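Local coordinates for chitosanase (Bacillus subtilis subsp. subtilis str. 168, PDB 7C6C), which hydrolyses internal beta-(1->4) linkages between glucosamine units of partly acetylated chitosan as a secreted glycoside hydrolase of family 46, at residues T48-E58 and L73-S84. Sequence-based numbering, arbitrary orientation.
Sequences TATGDALEVVE and LPELRRLAKEES
Leu54 and Leu76 meet in a near-antiparallel helix pair of the GH46 fold: the axis of 52-58, the first part of helix 52-63, comes to 9.1 Å of that of 73-82 at closest approach, with 150° between N-to-C directions. Leu54 fits as a knob into the hole formed by Leu73, Leu76, Arg77 and Ala80. Its CG sits beside the carbonyl carbon, and chi2 (67°) divides the methyls within the hole. Leu54 CD1 lies 3.7 Å from Leu73 CD2, the two side chains crossing at about a right angle, whereas CD2 turns to Ala80 CB. Leu76, one wall of the hole, runs past Leu54 in the opposite sense, its CB against Leu54 CD1, and reaches on: its CD1 meets Val57 CG2, and Leu76 CD2 comes within 3.6 Å of Thr48 CG2. Phe93 of helix 93-99 also touches Leu76. Close approach at Gly51, the N-cap, brings its CA to 3.7 Å from Ala80 CB.

No direct hydrogen bond links the segments; water bridges do. One water donates to both Thr48 O and Leu76 O, a second likewise to Ala49 O and Ala80 O. Thr48 OG1, also hydrogen-bonded to Tyr39 N, donates to a third, which continues to Ser84 O. Ala49 lies about 7 Å, side chain to side chain, from Asp35, the probable nucleophile. At the Schellman motif closing helix 73-82, Glu83 CA directs a nearly straight CA-H...O contact (169° at H) to Ala49 O, 3.3 Å away.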
loop_
_atom_site.group_PDB
_atom_site.type_symbol
_atom_site.label_atom_id
_atom_site.label_comp_id
_atom_site.label_asym_id
_atom_site.label_seq_id
_atom_site.Cartn_x
_atom_site.Cartn_y
_atom_site.Cartn_z
ATOM N N THR A 48 -5.976 12.059 -0.920
ATOM C CA THR A 48 -6.008 13.449 -1.355
ATOM C C THR A 48 -5.092 14.361 -0.540
ATOM O O THR A 48 -4.711 15.417 -1.040
ATOM C CB THR A 48 -7.449 13.977 -1.402
ATOM O OG1 THR A 48 -8.092 13.799 -0.135
ATOM C CG2 THR A 48 -8.251 13.249 -2.456
ATOM N N ALA A 49 -4.705 13.984 0.683
ATOM C CA ALA A 49 -3.783 14.824 1.447
ATOM C C ALA A 49 -2.335 14.686 0.984
ATOM O O ALA A 49 -1.545 15.613 1.182
ATOM C CB ALA A 49 -3.865 14.499 2.940
ATOM N N THR A 50 -1.959 13.548 0.385
ATOM C CA THR A 50 -0.555 13.258 0.097
ATOM C C THR A 50 -0.119 13.672 -1.295
ATOM O O THR A 50 1.087 13.782 -1.542
ATOM C CB THR A 50 -0.269 11.764 0.186
ATOM O OG1 THR A 50 -1.058 11.077 -0.796
ATOM C CG2 THR A 50 -0.562 11.255 1.575
ATOM N N GLY A 51 -1.045 13.863 -2.216
ATOM C CA GLY A 51 -0.674 14.099 -3.587
ATOM C C GLY A 51 -0.782 12.886 -4.484
ATOM O O GLY A 51 -0.766 13.046 -5.710
ATOM N N ASP A 52 -0.918 11.680 -3.927
ATOM C CA ASP A 52 -0.909 10.546 -4.840
ATOM C C ASP A 52 -2.227 10.385 -5.580
ATOM O O ASP A 52 -2.209 9.982 -6.747
ATOM C CB ASP A 52 -0.356 9.256 -4.218
ATOM C CG ASP A 52 -1.157 8.768 -3.045
ATOM O OD1 ASP A 52 -1.929 9.552 -2.466
ATOM O OD2 ASP A 52 -1.004 7.577 -2.695
ATOM N N ALA A 53 -3.367 10.742 -4.975
ATOM C CA ALA A 53 -4.603 10.770 -5.752
ATOM C C ALA A 53 -4.537 11.843 -6.835
ATOM O O ALA A 53 -5.028 11.639 -7.953
ATOM C CB ALA A 53 -5.809 10.973 -4.837
ATOM N N LEU A 54 -3.941 12.995 -6.515
ATOM C CA LEU A 54 -3.681 14.020 -7.519
ATOM C C LEU A 54 -2.913 13.434 -8.698
ATOM O O LEU A 54 -3.261 13.671 -9.858
ATOM C CB LEU A 54 -2.915 15.181 -6.880
ATOM C CG LEU A 54 -2.271 16.177 -7.846
ATOM C CD1 LEU A 54 -3.313 16.967 -8.636
ATOM C CD2 LEU A 54 -1.350 17.105 -7.081
ATOM N N GLU A 55 -1.872 12.642 -8.421
ATOM C CA GLU A 55 -1.079 12.067 -9.506
ATOM C C GLU A 55 -1.918 11.159 -10.394
ATOM O O GLU A 55 -1.776 11.191 -11.619
ATOM C CB GLU A 55 0.151 11.329 -8.972
ATOM C CG GLU A 55 1.156 12.254 -8.303
ATOM C CD GLU A 55 2.536 11.657 -8.216
ATOM O OE1 GLU A 55 3.032 11.153 -9.240
ATOM O OE2 GLU A 55 3.126 11.690 -7.118
ATOM N N VAL A 56 -2.804 10.348 -9.801
ATOM C CA VAL A 56 -3.694 9.528 -10.618
ATOM C C VAL A 56 -4.504 10.402 -11.568
ATOM O O VAL A 56 -4.609 10.114 -12.765
ATOM C CB VAL A 56 -4.599 8.647 -9.740
ATOM C CG1 VAL A 56 -5.627 7.937 -10.616
ATOM C CG2 VAL A 56 -3.768 7.653 -8.963
ATOM N N VAL A 57 -5.096 11.478 -11.046
ATOM C CA VAL A 57 -5.943 12.318 -11.886
ATOM C C VAL A 57 -5.115 13.046 -12.942
ATOM O O VAL A 57 -5.564 13.206 -14.080
ATOM C CB VAL A 57 -6.820 13.258 -11.033
ATOM C CG1 VAL A 57 -7.681 14.132 -11.924
ATOM C CG2 VAL A 57 -7.693 12.442 -10.078
ATOM N N GLU A 58 -3.883 13.457 -12.608
ATOM C CA GLU A 58 -3.008 14.070 -13.611
ATOM C C GLU A 58 -2.711 13.101 -14.746
ATOM O O GLU A 58 -2.776 13.468 -15.929
ATOM C CB GLU A 58 -1.683 14.481 -12.968
ATOM C CG GLU A 58 -1.732 15.643 -12.008
ATOM C CD GLU A 58 -0.450 15.726 -11.183
ATOM O OE1 GLU A 58 0.286 14.708 -11.108
ATOM O OE2 GLU A 58 -0.172 16.790 -10.589
ATOM N N LEU A 73 -8.903 18.949 -10.406
ATOM C CA LEU A 73 -7.459 19.164 -10.295
ATOM C C LEU A 73 -7.085 20.370 -9.446
ATOM O O LEU A 73 -6.157 20.249 -8.629
ATOM C CB LEU A 73 -6.803 19.215 -11.680
ATOM C CG LEU A 73 -6.610 17.858 -12.353
ATOM C CD1 LEU A 73 -6.222 18.026 -13.808
ATOM C CD2 LEU A 73 -5.564 17.037 -11.612
ATOM N N PRO A 74 -7.712 21.545 -9.582
ATOM C CA PRO A 74 -7.274 22.674 -8.741
ATOM C C PRO A 74 -7.400 22.388 -7.255
ATOM O O PRO A 74 -6.481 22.695 -6.483
ATOM C CB PRO A 74 -8.161 23.835 -9.214
ATOM C CG PRO A 74 -8.484 23.487 -10.648
ATOM C CD PRO A 74 -8.653 21.982 -10.633
ATOM N N GLU A 75 -8.511 21.778 -6.829
ATOM C CA GLU A 75 -8.658 21.453 -5.418
ATOM C C GLU A 75 -7.709 20.331 -5.004
ATOM O O GLU A 75 -7.085 20.404 -3.940
ATOM C CB GLU A 75 -10.107 21.093 -5.094
ATOM C CG GLU A 75 -10.345 20.706 -3.638
ATOM C CD GLU A 75 -10.152 21.850 -2.646
ATOM O OE1 GLU A 75 -10.012 23.025 -3.050
ATOM O OE2 GLU A 75 -10.169 21.569 -1.433
ATOM N N LEU A 76 -7.580 19.280 -5.822
ATOM C CA LEU A 76 -6.636 18.220 -5.488
ATOM C C LEU A 76 -5.225 18.775 -5.351
ATOM O O LEU A 76 -4.456 18.347 -4.482
ATOM C CB LEU A 76 -6.670 17.120 -6.544
ATOM C CG LEU A 76 -7.972 16.323 -6.606
ATOM C CD1 LEU A 76 -7.999 15.500 -7.885
ATOM C CD2 LEU A 76 -8.137 15.414 -5.368
ATOM N N ARG A 77 -4.863 19.734 -6.205
ATOM C CA ARG A 77 -3.538 20.341 -6.127
ATOM C C ARG A 77 -3.367 21.118 -4.827
ATOM O O ARG A 77 -2.334 21.006 -4.149
ATOM C CB ARG A 77 -3.317 21.236 -7.346
ATOM C CG ARG A 77 -1.877 21.647 -7.543
ATOM C CD ARG A 77 -1.719 22.706 -8.638
ATOM N NE ARG A 77 -2.437 22.349 -9.859
ATOM C CZ ARG A 77 -1.995 21.470 -10.753
ATOM N NH1 ARG A 77 -0.820 20.868 -10.579
ATOM N NH2 ARG A 77 -2.731 21.197 -11.831
ATOM N N ARG A 78 -4.375 21.909 -4.454
ATOM C CA ARG A 78 -4.302 22.653 -3.202
ATOM C C ARG A 78 -4.247 21.720 -1.999
ATOM O O ARG A 78 -3.521 21.982 -1.036
ATOM C CB ARG A 78 -5.520 23.565 -3.086
ATOM C CG ARG A 78 -5.602 24.306 -1.771
ATOM C CD ARG A 78 -6.500 25.525 -1.856
ATOM N NE ARG A 78 -7.879 25.184 -2.186
ATOM C CZ ARG A 78 -8.886 26.047 -2.104
ATOM N NH1 ARG A 78 -8.655 27.287 -1.693
ATOM N NH2 ARG A 78 -10.121 25.673 -2.416
ATOM N N LEU A 79 -5.009 20.622 -2.033
ATOM C CA LEU A 79 -4.990 19.677 -0.919
ATOM C C LEU A 79 -3.619 19.042 -0.766
ATOM O O LEU A 79 -3.138 18.848 0.359
ATOM C CB LEU A 79 -6.062 18.606 -1.114
ATOM C CG LEU A 79 -7.500 19.123 -1.074
ATOM C CD1 LEU A 79 -8.451 18.023 -1.510
ATOM C CD2 LEU A 79 -7.861 19.656 0.315
ATOM N N ALA A 80 -2.965 18.724 -1.884
ATOM C CA ALA A 80 -1.612 18.190 -1.828
ATOM C C ALA A 80 -0.642 19.236 -1.297
ATOM O O ALA A 80 0.200 18.938 -0.441
ATOM C CB ALA A 80 -1.193 17.726 -3.222
ATOM N N LYS A 81 -0.760 20.474 -1.778
ATOM C CA LYS A 81 0.122 21.533 -1.303
ATOM C C LYS A 81 0.001 21.722 0.202
ATOM O O LYS A 81 1.011 21.886 0.898
ATOM C CB LYS A 81 -0.208 22.835 -2.028
ATOM C CG LYS A 81 0.754 23.956 -1.706
ATOM C CD LYS A 81 0.387 25.233 -2.443
ATOM C CE LYS A 81 1.537 26.225 -2.414
ATOM N NZ LYS A 81 1.933 26.553 -1.022
ATOM N N GLU A 82 -1.225 21.714 0.716
ATOM C CA GLU A 82 -1.508 21.967 2.121
ATOM C C GLU A 82 -1.449 20.714 2.983
ATOM O O GLU A 82 -1.623 20.813 4.201
ATOM C CB GLU A 82 -2.888 22.635 2.274
ATOM C CG GLU A 82 -2.991 23.998 1.566
ATOM C CD GLU A 82 -4.334 24.703 1.744
ATOM O OE1 GLU A 82 -5.208 24.230 2.517
ATOM O OE2 GLU A 82 -4.508 25.766 1.112
ATOM N N GLU A 83 -1.221 19.544 2.390
ATOM C CA GLU A 83 -1.302 18.269 3.109
ATOM C C GLU A 83 -2.595 18.194 3.916
ATOM O O GLU A 83 -2.605 17.858 5.103
ATOM C CB GLU A 83 -0.077 18.031 3.988
ATOM C CG GLU A 83 1.222 18.101 3.229
ATOM C CD GLU A 83 2.409 17.863 4.129
ATOM O OE1 GLU A 83 2.565 16.718 4.601
ATOM O OE2 GLU A 83 3.167 18.819 4.373
ATOM N N SER A 84 -3.699 18.508 3.249
ATOM C CA SER A 84 -4.959 18.790 3.915
ATOM C C SER A 84 -5.918 17.604 3.870
ATOM O O SER A 84 -6.027 16.910 2.854
ATOM C CB SER A 84 -5.611 19.982 3.231
ATOM O OG SER A 84 -6.918 20.175 3.724
HETATM O O HOH W 1 -8.145 15.989 1.386
HETATM O O HOH W 2 -4.940 15.757 -3.676
HETATM O O HOH W 3 0.911 16.424 0.103
HETATM O O HOH W 4 0.534 18.857 -12.171
#